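Local coordinates for protein CrataBL (Crataeva tapia, PDB 4IHZ) that binds glucose and N-acetylglucosamine as a lectin, agglutinates erythrocytes, and inhibits factor Xa and, less strongly, trypsin, at residues 27-33 with 77-82. Sequence-based numbering, arbitrary orientation.
Sequences NTSQPSC and LWFCPE. With NAG (2-acetamido-2-deoxy-beta-D-glucopyranose), chain C.
The F79 ring turns one face to the backbone of N27 and T28, with the peptide between them over its centre and N27 CA 3.8 Å from the ring centroid in a CH-pi contact. The N27 side chain, its CG anti to the backbone N (chi1 -160°), runs out past the far end of the ring, where OD1 comes within 3.2 Å of F79 CZ; amide and ring planes stand 70° apart. ND2 carries the N-acetylglucosamine, whose O5 sits at the ring edge, while L77 CD2 meets its C6 at 3.8 Å. The sugar is also hydrogen-bonded to D76 of the second subunit. At the backbone end of F79, Q30 N donates to F79 O in the carbonyl plane (2.9 Å), and its bent side chain turns back so that NE2 reaches T28 O. The C33-C80 disulfide (chi3 -88°) then joins the two loops covalently, P81 CG packs on P31 O, and C33 N gives E82 OE2 a nearly straight bond (2.9 Å) on the syn side, somewhat out of the carboxylate plane. Aromatic platform, backbone bond and disulfide thus tie together two irregular loops, one after helix 22-26 and one after strand 69-72, consistent with the first of the two disulfides usual in Kunitz-type (I3) inhibitors, on a beta-trefoil fold.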
loop_
_atom_site.group_PDB
_atom_site.type_symbol
_atom_site.label_atom_id
_atom_site.label_comp_id
_atom_site.label_asym_id
_atom_site.label_seq_id
_atom_site.Cartn_x
_atom_site.Cartn_y
_atom_site.Cartn_z
ATOM N N ASN A 27 -1.094 -16.086 2.829
ATOM C CA ASN A 27 0.349 -16.182 2.527
ATOM C C ASN A 27 0.632 -16.483 1.046
ATOM O O ASN A 27 1.640 -17.126 0.741
ATOM C CB ASN A 27 1.103 -17.199 3.455
ATOM C CG ASN A 27 2.626 -16.970 3.504
ATOM O OD1 ASN A 27 3.083 -15.959 4.018
ATOM N ND2 ASN A 27 3.423 -17.941 2.985
ATOM N N THR A 28 -0.253 -16.032 0.151
ATOM C CA THR A 28 0.002 -16.145 -1.310
ATOM C C THR A 28 -0.323 -14.823 -2.022
ATOM O O THR A 28 -1.196 -14.087 -1.583
ATOM C CB THR A 28 -0.806 -17.308 -1.959
ATOM O OG1 THR A 28 -2.191 -16.985 -2.005
ATOM C CG2 THR A 28 -0.640 -18.628 -1.194
ATOM N N SER A 29 0.363 -14.532 -3.135
ATOM C CA SER A 29 0.115 -13.289 -3.888
ATOM C C SER A 29 -1.319 -13.183 -4.358
ATOM O O SER A 29 -1.881 -14.141 -4.889
ATOM C CB SER A 29 1.000 -13.218 -5.153
ATOM O OG SER A 29 2.333 -13.517 -4.819
ATOM N N GLN A 30 -1.867 -11.984 -4.242
ATOM C CA GLN A 30 -3.210 -11.670 -4.682
ATOM C C GLN A 30 -3.190 -10.608 -5.773
ATOM O O GLN A 30 -2.368 -9.684 -5.747
ATOM C CB GLN A 30 -3.991 -11.087 -3.496
ATOM C CG GLN A 30 -4.015 -12.041 -2.327
ATOM C CD GLN A 30 -4.812 -13.280 -2.648
ATOM O OE1 GLN A 30 -5.928 -13.189 -3.168
ATOM N NE2 GLN A 30 -4.246 -14.450 -2.355
ATOM N N PRO A 31 -4.106 -10.714 -6.735
ATOM C CA PRO A 31 -4.183 -9.714 -7.821
ATOM C C PRO A 31 -4.672 -8.352 -7.335
ATOM O O PRO A 31 -4.336 -7.323 -7.922
ATOM C CB PRO A 31 -5.193 -10.327 -8.806
ATOM C CG PRO A 31 -6.031 -11.247 -7.944
ATOM C CD PRO A 31 -5.067 -11.821 -6.925
ATOM N N SER A 32 -5.501 -8.375 -6.288
ATOM C CA SER A 32 -6.031 -7.186 -5.635
ATOM C C SER A 32 -6.640 -7.692 -4.336
ATOM O O SER A 32 -6.901 -8.901 -4.167
ATOM C CB SER A 32 -7.105 -6.476 -6.474
ATOM O OG SER A 32 -8.215 -7.327 -6.693
ATOM N N CYS A 33 -6.860 -6.766 -3.418
ATOM C CA CYS A 33 -7.436 -7.094 -2.124
ATOM C C CYS A 33 -8.467 -6.039 -1.786
ATOM O O CYS A 33 -8.201 -5.154 -0.974
ATOM C CB CYS A 33 -6.363 -7.095 -1.047
ATOM S SG CYS A 33 -5.089 -8.371 -1.293
ATOM N N LEU A 77 6.451 -9.117 4.736
ATOM C CA LEU A 77 5.680 -9.825 3.721
ATOM C C LEU A 77 4.368 -9.063 3.513
ATOM O O LEU A 77 3.809 -8.514 4.469
ATOM C CB LEU A 77 5.343 -11.247 4.181
ATOM C CG LEU A 77 6.501 -12.224 4.246
ATOM C CD1 LEU A 77 5.945 -13.518 4.863
ATOM C CD2 LEU A 77 7.025 -12.408 2.824
ATOM N N TRP A 78 3.963 -8.940 2.250
ATOM C CA TRP A 78 2.643 -8.325 1.976
ATOM C C TRP A 78 2.186 -8.839 0.619
ATOM O O TRP A 78 2.867 -8.658 -0.379
ATOM C CB TRP A 78 2.783 -6.793 1.934
ATOM C CG TRP A 78 1.480 -6.140 2.081
ATOM C CD1 TRP A 78 0.813 -5.381 1.160
ATOM C CD2 TRP A 78 0.659 -6.189 3.238
ATOM N NE1 TRP A 78 -0.390 -4.964 1.675
ATOM C CE2 TRP A 78 -0.516 -5.430 2.960
ATOM C CE3 TRP A 78 0.808 -6.775 4.500
ATOM C CZ2 TRP A 78 -1.556 -5.265 3.897
ATOM C CZ3 TRP A 78 -0.241 -6.608 5.437
ATOM C CH2 TRP A 78 -1.389 -5.838 5.131
ATOM N N PHE A 79 0.995 -9.422 0.589
ATOM C CA PHE A 79 0.559 -10.147 -0.595
ATOM C C PHE A 79 -0.472 -9.385 -1.400
ATOM O O PHE A 79 -0.976 -9.904 -2.404
ATOM C CB PHE A 79 0.006 -11.498 -0.180
ATOM C CG PHE A 79 1.060 -12.372 0.439
ATOM C CD1 PHE A 79 1.984 -13.054 -0.387
ATOM C CD2 PHE A 79 1.206 -12.445 1.836
ATOM C CE1 PHE A 79 2.995 -13.849 0.165
ATOM C CE2 PHE A 79 2.249 -13.237 2.396
ATOM C CZ PHE A 79 3.132 -13.947 1.552
ATOM N N CYS A 80 -0.742 -8.154 -0.992
ATOM C CA CYS A 80 -1.725 -7.308 -1.684
ATOM C C CYS A 80 -0.979 -6.208 -2.407
ATOM O O CYS A 80 0.081 -5.772 -1.973
ATOM C CB CYS A 80 -2.669 -6.644 -0.649
ATOM S SG CYS A 80 -3.726 -7.846 0.173
ATOM N N PRO A 81 -1.550 -5.700 -3.506
ATOM C CA PRO A 81 -0.959 -4.508 -4.098
ATOM C C PRO A 81 -1.231 -3.255 -3.286
ATOM O O PRO A 81 -0.457 -2.313 -3.358
ATOM C CB PRO A 81 -1.673 -4.366 -5.453
ATOM C CG PRO A 81 -2.543 -5.553 -5.618
ATOM C CD PRO A 81 -2.618 -6.307 -4.328
ATOM N N GLU A 82 -2.316 -3.260 -2.521
ATOM C CA GLU A 82 -2.709 -2.086 -1.738
ATOM C C GLU A 82 -1.881 -1.946 -0.435
ATOM O O GLU A 82 -1.086 -2.846 -0.094
ATOM C CB GLU A 82 -4.192 -2.192 -1.368
ATOM C CG GLU A 82 -5.134 -2.316 -2.581
ATOM C CD GLU A 82 -5.400 -3.766 -3.028
ATOM O OE1 GLU A 82 -4.664 -4.682 -2.630
ATOM O OE2 GLU A 82 -6.350 -3.970 -3.811
HETATM C C1 NAG C . 4.866 -17.785 2.948
HETATM C C2 NAG C . 5.783 -19.045 2.954
HETATM C C3 NAG C . 7.282 -18.703 2.850
HETATM C C4 NAG C . 7.515 -17.755 1.682
HETATM C C5 NAG C . 6.567 -16.541 1.818
HETATM C C6 NAG C . 6.741 -15.563 0.661
HETATM C C7 NAG C . 4.928 -20.928 4.239
HETATM C C8 NAG C . 4.712 -21.505 5.612
HETATM N N2 NAG C . 5.514 -19.734 4.196
HETATM O O3 NAG C . 8.072 -19.883 2.659
HETATM O O4 NAG C . 8.872 -17.320 1.623
HETATM O O5 NAG C . 5.209 -16.969 1.827
HETATM O O6 NAG C . 6.278 -16.215 -0.499
HETATM O O7 NAG C . 4.586 -21.552 3.229
#